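Local coordinates for carboxymuconolactone decarboxylase family protein (Methanocaldococcus jannaschii, PDB 3D7I) that probably acts as a peroxiredoxin-like oxidoreductase of the AhpD-like clan, possibly helping this archaeon to detoxify oxygen, at residues Thr32-Thr35 with Asp40-Thr43; Gln44-Ile49 with Ala80-Val85; Ile51-Ser54 with Ala60-Lys63; Lys66-Met69 with Gly73-Lys76; Val85-Leu88 with Ala94-Lys97. One frame throughout, in Å; residues are numbered along the deposited sequence. Where two conformers were deposited one is given.

Interaction 1: Thr32-Thr35 with Asp40-Thr43; sequences TVFT and DYKT
Phe-34 lays its ring beside the edge of Tyr-41, and CE1 of Tyr-41 comes within 3.4 Å of CG of Phe-34. The pair is an offset edge-to-face stack: the ring centroids are 5.2 Å apart and the planes are inclined at 75°. CB of Phe-34 takes part too, 3.5 Å from Tyr-41 CE1, so the tyrosine edge bears on CB as well as on the ring carbons. With its CG anti to the backbone N (chi1 -175°), Tyr-41 swings its ring across from the first turn of helix 41-53. One face of the Phe-34 ring has Val-33 CG1 centred above it at 4.1 Å. An alanine here instead of the phenylalanine is likely to leave the Tyr-41 edge without its aromatic mate and to strip the cover that Leu-88 of the second subunit meets there. The start of the second helix is fixed separately. Asp-40 OD1 accepts from Thr-43 N at 2.9 Å, nearly straight in line with its C-O bond, while Thr-43 OG1 reaches the same oxygen from above the carboxylate plane. Phe-34 leaves helix 20-33 and Asp-40 N-caps helix 41-53, an arrangement characteristic of a helix-loop-helix connection.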
loop_
_atom_site.group_PDB
_atom_site.type_symbol
_atom_site.label_atom_id
_atom_site.label_comp_id
_atom_site.label_asym_id
_atom_site.label_seq_id
_atom_site.Cartn_x
_atom_site.Cartn_y
_atom_site.Cartn_z
ATOM N N THR B 32 -9.920 6.883 23.160
ATOM C CA THR B 32 -8.563 6.782 23.744
ATOM C C THR B 32 -7.463 7.224 22.798
ATOM O O THR B 32 -6.542 7.976 23.196
ATOM C CB THR B 32 -8.266 5.364 24.231
ATOM O OG1 THR B 32 -9.296 4.977 25.163
ATOM C CG2 THR B 32 -6.863 5.297 24.871
ATOM N N VAL B 33 -7.518 6.765 21.544
ATOM C CA VAL B 33 -6.558 7.219 20.533
ATOM C C VAL B 33 -6.512 8.755 20.486
ATOM O O VAL B 33 -5.417 9.348 20.435
ATOM C CB VAL B 33 -6.925 6.642 19.164
ATOM C CG1 VAL B 33 -6.384 7.527 17.992
ATOM C CG2 VAL B 33 -6.462 5.167 19.091
ATOM N N PHE B 34 -7.672 9.406 20.555
ATOM C CA PHE B 34 -7.721 10.867 20.409
ATOM C C PHE B 34 -7.654 11.619 21.732
ATOM O O PHE B 34 -7.974 12.819 21.800
ATOM C CB PHE B 34 -8.925 11.316 19.586
ATOM C CG PHE B 34 -8.771 11.047 18.129
ATOM C CD1 PHE B 34 -7.752 11.648 17.403
ATOM C CD2 PHE B 34 -9.624 10.170 17.486
ATOM C CE1 PHE B 34 -7.587 11.378 16.059
ATOM C CE2 PHE B 34 -9.471 9.896 16.145
ATOM C CZ PHE B 34 -8.448 10.498 15.434
ATOM N N THR B 35 -7.239 10.915 22.779
ATOM C CA THR B 35 -6.865 11.552 24.040
ATOM C C THR B 35 -5.344 11.460 24.132
ATOM O O THR B 35 -4.791 10.569 24.785
ATOM C CB THR B 35 -7.585 10.899 25.232
ATOM O OG1 THR B 35 -8.990 10.889 24.980
ATOM C CG2 THR B 35 -7.342 11.682 26.523
ATOM N N ASP B 40 -2.678 17.821 20.892
ATOM C CA ASP B 40 -4.109 18.053 21.041
ATOM C C ASP B 40 -4.897 17.365 19.934
ATOM O O ASP B 40 -4.336 16.794 19.009
ATOM C CB ASP B 40 -4.420 19.555 21.181
ATOM C CG ASP B 40 -4.106 20.366 19.945
ATOM O OD1 ASP B 40 -3.938 19.839 18.818
ATOM O OD2 ASP B 40 -4.032 21.603 20.113
ATOM N N TYR B 41 -6.207 17.364 20.081
ATOM C CA TYR B 41 -7.075 16.642 19.166
ATOM C C TYR B 41 -6.974 17.171 17.734
ATOM O O TYR B 41 -6.929 16.399 16.770
ATOM C CB TYR B 41 -8.503 16.808 19.677
ATOM C CG TYR B 41 -9.573 16.043 18.958
ATOM C CD1 TYR B 41 -9.381 14.733 18.548
ATOM C CD2 TYR B 41 -10.827 16.623 18.744
ATOM C CE1 TYR B 41 -10.399 14.028 17.917
ATOM C CE2 TYR B 41 -11.837 15.932 18.118
ATOM C CZ TYR B 41 -11.627 14.638 17.718
ATOM O OH TYR B 41 -12.644 13.943 17.104
ATOM N N LYS B 42 -6.935 18.487 17.597
ATOM C CA LYS B 42 -6.749 19.088 16.260
ATOM C C LYS B 42 -5.513 18.552 15.543
ATOM O O LYS B 42 -5.585 18.194 14.366
ATOM C CB LYS B 42 -6.685 20.601 16.356
ATOM C CG LYS B 42 -6.517 21.335 15.031
ATOM C CD LYS B 42 -6.325 22.839 15.272
ATOM C CE LYS B 42 -6.310 23.629 13.967
ATOM N NZ LYS B 42 -6.183 25.097 14.206
ATOM N N THR B 43 -4.389 18.518 16.240
ATOM C CA THR B 43 -3.144 18.014 15.658
ATOM C C THR B 43 -3.270 16.558 15.231
ATOM O O THR B 43 -2.848 16.181 14.150
ATOM C CB THR B 43 -1.949 18.182 16.608
ATOM O OG1 THR B 43 -1.778 19.571 16.896
ATOM C CG2 THR B 43 -0.663 17.652 15.987
#

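Interaction 2: Gln44-Ile49 with Ala80-Val85; sequences QKLIAI and ADVLRV. With SO4 (sulfate ion), chain E.
Val-82 makes its closest approach to backbone rather than to a side chain: its CG1 methyl rests 3.6 Å from the carbonyl O of Leu-46, on helix 41-53. The other branch, CG2, meets Leu-46 CD2 at 3.7 Å, so both methyls bear on this residue. Because CG1 is anti to the backbone N (chi1 175°), it also points at Ile-49, whose CG2 lies 4.1 Å away with the two side chains crossing at about a right angle. On another face of helix 76-90, Arg-84 turns from this packing, bent at chi3, and presents the edge of its guanidinium to a sulfate ion. NH1 and NH2 each stand 3.3 Å from sulfate O1, and the bonds are weak. Leu-22 N and Asp-21 N of the fourth subunit hold the same ion, and Arg-84 NH2 donates to Thr-32 O of the second subunit. A leucine here instead of the arginine would probably leave the sulfate without its nearby positive charge and cost that carbonyl one of its donors. The ion probably comes from the crystallisation liquor. The chemistry thus divides by helix face: aliphatic contacts join the helices within the chain, while the charged group serves the junction between subunits.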
loop_
_atom_site.group_PDB
_atom_site.type_symbol
_atom_site.label_atom_id
_atom_site.label_comp_id
_atom_site.label_asym_id
_atom_site.label_seq_id
_atom_site.Cartn_x
_atom_site.Cartn_y
_atom_site.Cartn_z
ATOM N N GLN B 44 -3.863 15.741 16.089
ATOM C CA GLN B 44 -4.091 14.356 15.756
ATOM C C GLN B 44 -5.030 14.164 14.558
ATOM O O GLN B 44 -4.808 13.273 13.763
ATOM C CB GLN B 44 -4.634 13.596 16.957
ATOM C CG GLN B 44 -3.656 13.416 18.064
ATOM C CD GLN B 44 -4.227 12.559 19.157
ATOM O OE1 GLN B 44 -5.225 12.939 19.760
ATOM N NE2 GLN B 44 -3.594 11.407 19.428
ATOM N N LYS B 45 -6.077 14.966 14.459
ATOM C CA LYS B 45 -6.978 14.888 13.308
ATOM C C LYS B 45 -6.292 15.310 12.005
ATOM O O LYS B 45 -6.554 14.730 10.960
ATOM C CB LYS B 45 -8.242 15.725 13.544
ATOM C CG LYS B 45 -9.216 14.994 14.442
ATOM C CD LYS B 45 -9.942 13.860 13.701
ATOM C CE LYS B 45 -10.824 13.091 14.685
ATOM N NZ LYS B 45 -11.558 11.947 14.065
ATOM N N LEU B 46 -5.413 16.303 12.083
ATOM C CA LEU B 46 -4.573 16.701 10.925
ATOM C C LEU B 46 -3.664 15.561 10.475
ATOM O O LEU B 46 -3.515 15.288 9.281
ATOM C CB LEU B 46 -3.758 17.974 11.243
ATOM C CG LEU B 46 -4.573 19.267 11.419
ATOM C CD1 LEU B 46 -3.712 20.399 11.983
ATOM C CD2 LEU B 46 -5.218 19.709 10.096
ATOM N N ILE B 47 -3.089 14.848 11.443
ATOM C CA ILE B 47 -2.316 13.658 11.164
ATOM C C ILE B 47 -3.173 12.585 10.484
ATOM O O ILE B 47 -2.748 11.968 9.510
ATOM C CB ILE B 47 -1.662 13.120 12.459
ATOM C CG1 ILE B 47 -0.595 14.095 12.978
ATOM C CG2 ILE B 47 -1.026 11.714 12.243
ATOM C CD1 ILE B 47 -0.225 13.872 14.469
ATOM N N ALA B 48 -4.394 12.385 10.997
ATOM C CA ALA B 48 -5.306 11.393 10.424
ATOM C C ALA B 48 -5.609 11.735 8.957
ATOM O O ALA B 48 -5.619 10.859 8.100
ATOM C CB ALA B 48 -6.609 11.290 11.266
ATOM N N ILE B 49 -5.844 13.016 8.671
ATOM C CA ILE B 49 -6.076 13.463 7.284
ATOM C C ILE B 49 -4.894 13.102 6.422
ATOM O O ILE B 49 -5.062 12.557 5.345
ATOM C CB ILE B 49 -6.379 14.976 7.194
ATOM C CG1 ILE B 49 -7.729 15.309 7.833
ATOM C CG2 ILE B 49 -6.420 15.468 5.710
ATOM C CD1 ILE B 49 -7.875 16.778 8.192
ATOM N N ALA B 80 -4.631 22.080 3.301
ATOM C CA ALA B 80 -3.691 22.191 2.214
ATOM C C ALA B 80 -2.254 22.015 2.708
ATOM O O ALA B 80 -1.450 21.375 2.053
ATOM C CB ALA B 80 -3.864 23.510 1.486
ATOM N N ASP B 81 -1.945 22.531 3.896
ATOM C CA ASP B 81 -0.607 22.332 4.473
ATOM C C ASP B 81 -0.324 20.874 4.815
ATOM O O ASP B 81 0.808 20.422 4.704
ATOM C CB ASP B 81 -0.406 23.176 5.729
ATOM C CG ASP B 81 -0.148 24.659 5.442
ATOM O OD1 ASP B 81 0.223 25.048 4.307
ATOM O OD2 ASP B 81 -0.271 25.427 6.413
ATOM N N VAL B 82 -1.353 20.136 5.246
ATOM C CA VAL B 82 -1.241 18.697 5.406
ATOM C C VAL B 82 -0.906 18.040 4.053
ATOM O O VAL B 82 0.002 17.186 3.961
ATOM C CB VAL B 82 -2.536 18.088 5.998
ATOM C CG1 VAL B 82 -2.459 16.558 6.039
ATOM C CG2 VAL B 82 -2.871 18.710 7.399
ATOM N N LEU B 83 -1.572 18.492 2.996
ATOM C CA LEU B 83 -1.403 17.895 1.675
ATOM C C LEU B 83 -0.006 18.154 1.092
ATOM O O LEU B 83 0.521 17.330 0.333
ATOM C CB LEU B 83 -2.498 18.359 0.741
ATOM C CG LEU B 83 -3.917 17.971 1.171
ATOM C CD1 LEU B 83 -4.907 18.268 0.041
ATOM C CD2 LEU B 83 -3.994 16.469 1.600
ATOM N N ARG B 84 0.634 19.251 1.508
ATOM C CA ARG B 84 2.034 19.484 1.104
ATOM C C ARG B 84 2.913 18.326 1.565
ATOM O O ARG B 84 3.736 17.780 0.833
ATOM C CB ARG B 84 2.531 20.809 1.685
ATOM C CG ARG B 84 1.839 22.034 1.132
ATOM C CD ARG B 84 2.181 23.280 1.922
ATOM N NE ARG B 84 3.285 23.994 1.346
ATOM C CZ ARG B 84 3.189 25.035 0.516
ATOM N NH1 ARG B 84 2.040 25.547 0.109
ATOM N NH2 ARG B 84 4.280 25.566 0.084
ATOM N N VAL B 85 2.673 17.887 2.791
ATOM C CA VAL B 85 3.383 16.734 3.350
ATOM C C VAL B 85 3.016 15.429 2.648
ATOM O O VAL B 85 3.884 14.607 2.393
ATOM C CB VAL B 85 3.163 16.616 4.877
ATOM C CG1 VAL B 85 4.073 15.495 5.477
ATOM C CG2 VAL B 85 3.460 17.969 5.569
HETATM S S SO4 E . 3.136 28.738 -1.764
HETATM O O1 SO4 E . 3.108 27.470 -2.405
HETATM O O2 SO4 E . 4.310 28.798 -0.901
HETATM O O3 SO4 E . 3.199 29.845 -2.746
HETATM O O4 SO4 E . 1.900 28.861 -1.006
#

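Interaction 3: Ile51-Ser54 with Ala60-Lys63; sequences IVAS and AIEK
Val-52 projects its CG1 methyl into the hollow formed by Ala-60 and Ile-61, in the conformer described here, one of two modelled. In this conformer the fit is close: CG1 lies 3.6 Å from Ala-60 CB, 3.6 Å from Ile-61 N and 3.7 Å from Ile-61 CG1. With only a methyl at Ala-60, the surface of helix 58-72 is shallow at this point, and the valine branch can approach the backbone itself. Ile-61 supplies the return bump. Its CG1 is anti to the carbonyl carbon (chi1 -62°) and carries the chain over helix 41-53, where CG1 comes 3.6 Å from Val-52 O and 3.8 Å from Ala-53 CA. CD1 continues along the same ledge, 3.9 Å from Ala-53 CA. The CG2 branch stays farther off, 4.4 Å from Ala-53 CB, so this last pair only grazes. Small alanines therefore accept the larger side chains in both directions, and the backbones come near enough for the CA atoms of Ala-53 and Ile-61 to be 5.6 Å apart. Around this seam, Ala-53 also packs on Leu-83 and Val-86 of helix 76-90, while Ile-61 touches Ile-101 of helix 92-104, which puts the contact among four helices.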
loop_
_atom_site.group_PDB
_atom_site.type_symbol
_atom_site.label_atom_id
_atom_site.label_comp_id
_atom_site.label_asym_id
_atom_site.label_seq_id
_atom_site.Cartn_x
_atom_site.Cartn_y
_atom_site.Cartn_z
ATOM N N ILE B 51 -2.622 10.755 6.813
ATOM C CA ILE B 51 -2.491 9.334 6.616
ATOM C C ILE B 51 -3.494 8.840 5.591
ATOM O O ILE B 51 -3.139 8.103 4.682
ATOM C CB ILE B 51 -2.641 8.542 7.936
ATOM C CG1 ILE B 51 -1.443 8.826 8.865
ATOM C CG2 ILE B 51 -2.766 7.021 7.674
ATOM C CD1 ILE B 51 -1.599 8.358 10.303
ATOM N N VAL B 52 -4.757 9.202 5.763
ATOM C CA VAL B 52 -5.821 8.758 4.851
ATOM C C VAL B 52 -5.591 9.304 3.437
ATOM O O VAL B 52 -5.785 8.605 2.427
ATOM C CB VAL B 52 -7.195 9.207 5.373
ATOM C CG1 VAL B 52 -8.307 8.806 4.399
ATOM C CG2 VAL B 52 -7.468 8.592 6.772
ATOM N N ALA B 53 -5.145 10.564 3.361
ATOM C CA ALA B 53 -4.897 11.174 2.058
ATOM C C ALA B 53 -3.716 10.542 1.341
ATOM O O ALA B 53 -3.618 10.672 0.122
ATOM C CB ALA B 53 -4.722 12.706 2.157
ATOM N N SER B 54 -2.820 9.872 2.067
ATOM C CA SER B 54 -1.656 9.232 1.483
ATOM C C SER B 54 -2.047 7.959 0.733
ATOM O O SER B 54 -1.258 7.444 -0.045
ATOM C CB SER B 54 -0.573 8.939 2.539
ATOM O OG SER B 54 -0.897 7.867 3.426
ATOM N N ALA B 60 -13.019 7.966 2.196
ATOM C CA ALA B 60 -12.351 8.139 3.479
ATOM C C ALA B 60 -11.705 9.527 3.590
ATOM O O ALA B 60 -11.778 10.184 4.641
ATOM C CB ALA B 60 -11.312 7.059 3.666
ATOM N N ILE B 61 -11.083 9.972 2.499
ATOM C CA ILE B 61 -10.450 11.295 2.495
ATOM C C ILE B 61 -11.509 12.394 2.649
ATOM O O ILE B 61 -11.380 13.262 3.522
ATOM C CB ILE B 61 -9.616 11.538 1.229
ATOM C CG1 ILE B 61 -8.477 10.521 1.127
ATOM C CG2 ILE B 61 -9.022 12.949 1.261
ATOM C CD1 ILE B 61 -7.865 10.391 -0.270
ATOM N N GLU B 62 -12.541 12.361 1.807
ATOM C CA GLU B 62 -13.631 13.352 1.897
ATOM C C GLU B 62 -14.247 13.408 3.311
ATOM O O GLU B 62 -14.477 14.493 3.859
ATOM C CB GLU B 62 -14.701 13.066 0.841
ATOM C CG GLU B 62 -15.799 14.143 0.743
ATOM N N LYS B 63 -14.471 12.239 3.909
ATOM C CA LYS B 63 -15.075 12.142 5.248
ATOM C C LYS B 63 -14.169 12.663 6.353
ATOM O O LYS B 63 -14.639 13.371 7.255
ATOM C CB LYS B 63 -15.476 10.689 5.551
#

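Interaction 4: Lys66-Met69 with Gly73-Lys76; sequences KSAM and GITK
Ile-74 and Gly-73 finish helix 58-72 in a glycine C-cap, the backbone turning back against Ala-68 and Met-69. Gly-73 is the first residue to leave helical geometry, and it has a positive phi of 70°, a left-handed conformation easy for a residue without CB. Ile-74 N donates to Ala-68 O at 3.3 Å. The bond from Gly-73 N to Met-69 O is shorter, at 3.0 Å, but weak because it is strongly bent. Two side chains lie against the turn. Ile-74 has CG1 anti to the carbonyl carbon (chi1 -77°), and the chain then extends so that CD1 rests 3.8 Å from Ala-68 CB; the same isoleucine also packs on Leu-46 and Lys-42 of helix 41-53. Met-69, present as selenomethionine, takes a different course. Its chain runs straight through chi2 and then bends at chi3 (76°), bringing the CE methyl 3.5 Å from Lys-76 CG. Lys-76 is extended beyond that carbon and crosses the Met-69 side chain at a slant, its NZ hydrogen-bonded to Leu-105 O and Leu-102 O at the chain's end. Thr-75 N-caps helix 76-90, so one helix closes and the next opens within a few residues. Ile-74 O is met by carbon and by water: Met-69 CG lies 3.4 Å from it, and a water donates to it at 2.8 Å.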
loop_
_atom_site.group_PDB
_atom_site.type_symbol
_atom_site.label_atom_id
_atom_site.label_comp_id
_atom_site.label_asym_id
_atom_site.label_seq_id
_atom_site.Cartn_x
_atom_site.Cartn_y
_atom_site.Cartn_z
ATOM N N LYS B 66 -14.143 16.499 5.849
ATOM C CA LYS B 66 -15.452 17.093 6.189
ATOM C C LYS B 66 -15.643 17.152 7.699
ATOM O O LYS B 66 -15.979 18.197 8.246
ATOM C CB LYS B 66 -16.596 16.302 5.543
ATOM C CG LYS B 66 -16.823 16.611 4.085
ATOM N N SER B 67 -15.408 16.032 8.365
ATOM C CA SER B 67 -15.547 15.952 9.820
ATOM C C SER B 67 -14.601 16.904 10.542
ATOM O O SER B 67 -14.985 17.564 11.492
ATOM C CB SER B 67 -15.321 14.519 10.311
ATOM O OG SER B 67 -14.065 14.014 9.887
ATOM N N ALA B 68 -13.355 16.977 10.089
ATOM C CA ALA B 68 -12.404 17.906 10.693
ATOM C C ALA B 68 -12.877 19.352 10.613
ATOM O O ALA B 68 -12.729 20.123 11.565
ATOM C CB ALA B 68 -11.037 17.775 10.021
HETATM N N MSE B 69 -13.405 19.733 9.455
HETATM C CA MSE B 69 -13.805 21.095 9.231
HETATM C C MSE B 69 -15.046 21.361 10.079
HETATM O O MSE B 69 -15.132 22.385 10.737
HETATM C CB MSE B 69 -14.095 21.335 7.757
HETATM C CG MSE B 69 -12.857 21.262 6.858
HETATM SE SE MSE B 69 -13.328 21.661 5.025
HETATM C CE MSE B 69 -13.490 23.573 5.255
ATOM N N GLY B 73 -13.450 22.806 13.244
ATOM C CA GLY B 73 -13.181 24.110 12.637
ATOM C C GLY B 73 -11.839 24.205 11.913
ATOM O O GLY B 73 -11.296 25.305 11.709
ATOM N N ILE B 74 -11.297 23.060 11.510
ATOM C CA ILE B 74 -10.057 23.045 10.708
ATOM C C ILE B 74 -10.334 23.753 9.361
ATOM O O ILE B 74 -11.417 23.588 8.799
ATOM C CB ILE B 74 -9.531 21.599 10.583
ATOM C CG1 ILE B 74 -8.842 21.197 11.907
ATOM C CG2 ILE B 74 -8.581 21.445 9.366
ATOM C CD1 ILE B 74 -8.521 19.716 12.073
ATOM N N THR B 75 -9.400 24.576 8.876
ATOM C CA THR B 75 -9.620 25.325 7.619
ATOM C C THR B 75 -9.123 24.584 6.387
ATOM O O THR B 75 -8.300 23.685 6.494
ATOM C CB THR B 75 -8.944 26.703 7.605
ATOM O OG1 THR B 75 -7.536 26.551 7.716
ATOM C CG2 THR B 75 -9.523 27.671 8.782
ATOM N N LYS B 76 -9.581 24.995 5.206
ATOM C CA LYS B 76 -9.040 24.406 3.981
ATOM C C LYS B 76 -7.548 24.738 3.849
ATOM O O LYS B 76 -6.785 23.890 3.376
ATOM C CB LYS B 76 -9.803 24.865 2.740
ATOM C CG LYS B 76 -11.240 24.349 2.641
ATOM C CD LYS B 76 -11.805 24.620 1.241
ATOM C CE LYS B 76 -13.070 23.814 0.969
ATOM N NZ LYS B 76 -13.385 23.794 -0.496
HETATM O O HOH W 1 -13.806 25.032 8.874
#

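Interaction 5: Val85-Leu88 with Ala94-Lys97; sequences VVLL and AFTK
Val-86, which touches Ala-94 across the contact, directly follows the carbonyl of Val-85 whose O is hydrogen-bonded to Thr-89 OG1 one turn further along the same helix. Between the helices the meeting is apolar, made by side-chain carbons of Val-86 and Leu-87 against Ala-94 and Phe-95. Val-86 CG1 lies 3.8 Å from Ala-94 CB and 4.2 Å from Phe-95 N, a branch resting against the small residue and the neighbouring backbone. Leu-87 lies over one face of the Phe-95 ring, toward its CB end, with its own CB 3.7 Å from Phe-95 CD1. From there the leucine fork, with CG anti to the backbone N (chi1 172°), puts CD1 4.0 Å from Phe-95 CB, while CD2 sits over the ring face. The CA atoms of Leu-87 and Phe-95 are 5.0 Å apart, evidence of close backbone approach. Ile-26 of the fourth subunit packs on both Leu-87 and Phe-95, and Leu-29 of the second subunit on Leu-87, which explains why so apolar a pair lies buried near the chain's edge. Through a small alanine, branched aliphatics and an aromatic ring, two successive helices, 76-90 and 92-104, pack across a one-residue turn in this all-alpha, AhpD-like fold.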
loop_
_atom_site.group_PDB
_atom_site.type_symbol
_atom_site.label_atom_id
_atom_site.label_comp_id
_atom_site.label_asym_id
_atom_site.label_seq_id
_atom_site.Cartn_x
_atom_site.Cartn_y
_atom_site.Cartn_z
ATOM N N VAL B 85 2.673 17.887 2.791
ATOM C CA VAL B 85 3.383 16.734 3.350
ATOM C C VAL B 85 3.016 15.429 2.648
ATOM O O VAL B 85 3.884 14.607 2.393
ATOM C CB VAL B 85 3.163 16.616 4.877
ATOM C CG1 VAL B 85 4.073 15.495 5.477
ATOM C CG2 VAL B 85 3.460 17.969 5.569
ATOM N N VAL B 86 1.734 15.231 2.315
ATOM C CA VAL B 86 1.338 14.098 1.477
ATOM C C VAL B 86 2.123 14.046 0.170
ATOM O O VAL B 86 2.569 12.983 -0.220
ATOM C CB VAL B 86 -0.189 14.095 1.206
ATOM C CG1 VAL B 86 -0.591 13.003 0.226
ATOM C CG2 VAL B 86 -0.935 13.917 2.546
ATOM N N LEU B 87 2.282 15.178 -0.517
ATOM C CA LEU B 87 3.064 15.197 -1.748
ATOM C C LEU B 87 4.473 14.673 -1.505
ATOM O O LEU B 87 4.949 13.815 -2.221
ATOM C CB LEU B 87 3.142 16.614 -2.317
ATOM C CG LEU B 87 4.077 16.857 -3.495
ATOM C CD1 LEU B 87 3.676 16.026 -4.694
ATOM C CD2 LEU B 87 4.060 18.377 -3.825
ATOM N N LEU B 88 5.138 15.199 -0.489
ATOM C CA LEU B 88 6.535 14.828 -0.241
ATOM C C LEU B 88 6.695 13.370 0.143
ATOM O O LEU B 88 7.656 12.734 -0.257
ATOM C CB LEU B 88 7.096 15.700 0.885
ATOM C CG LEU B 88 8.602 15.640 1.138
ATOM C CD1 LEU B 88 9.440 16.110 -0.009
ATOM C CD2 LEU B 88 8.864 16.527 2.362
ATOM N N ALA B 94 -1.415 11.018 -5.087
ATOM C CA ALA B 94 -2.132 11.201 -3.843
ATOM C C ALA B 94 -2.411 12.688 -3.581
ATOM O O ALA B 94 -3.506 13.072 -3.133
ATOM C CB ALA B 94 -1.302 10.604 -2.680
ATOM N N PHE B 95 -1.398 13.509 -3.829
ATOM C CA PHE B 95 -1.513 14.947 -3.645
ATOM C C PHE B 95 -2.640 15.529 -4.513
ATOM O O PHE B 95 -3.504 16.281 -4.017
ATOM C CB PHE B 95 -0.208 15.621 -4.049
ATOM C CG PHE B 95 -0.269 17.140 -3.984
ATOM C CD1 PHE B 95 -0.383 17.780 -2.778
ATOM C CD2 PHE B 95 -0.212 17.909 -5.141
ATOM C CE1 PHE B 95 -0.429 19.172 -2.694
ATOM C CE2 PHE B 95 -0.270 19.309 -5.068
ATOM C CZ PHE B 95 -0.388 19.937 -3.854
ATOM N N THR B 96 -2.628 15.205 -5.797
ATOM C CA THR B 96 -3.578 15.852 -6.720
ATOM C C THR B 96 -5.002 15.362 -6.436
ATOM O O THR B 96 -5.941 16.157 -6.464
ATOM C CB THR B 96 -3.176 15.645 -8.197
ATOM O OG1 THR B 96 -3.156 14.257 -8.466
ATOM C CG2 THR B 96 -1.799 16.218 -8.481
ATOM N N LYS B 97 -5.172 14.074 -6.110
ATOM C CA LYS B 97 -6.486 13.530 -5.768
ATOM C C LYS B 97 -7.030 14.271 -4.553
ATOM O O LYS B 97 -8.185 14.702 -4.541
ATOM C CB LYS B 97 -6.388 12.024 -5.475
ATOM C CG LYS B 97 -7.703 11.347 -5.080
ATOM C CD LYS B 97 -7.580 9.812 -5.046
ATOM C CE LYS B 97 -8.895 9.140 -5.410
ATOM N NZ LYS B 97 -9.160 9.201 -6.871
#

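Overall arrangement
Interactions 2, 3 and 5 are buried and aliphatic or aromatic, interaction 4 is partly buried and relies on backbone bonds, and interaction 1 is an aromatic pair at the surface. Helix 41-53 serves interactions 1, 2 and 3 in turn along its length, helix 58-72 serves 3 and 4, and helix 76-90 serves 2 and 5, which share Val-85. Interactions 2 and 3 meet where Leu-83 CD2 lies 3.9 Å from Ala-53 CB; 2 and 4 meet through Leu-46 and Ile-74. By contrast, interactions 1 and 5 have centres about 23 Å apart. All but interaction 4 also touch the second subunit.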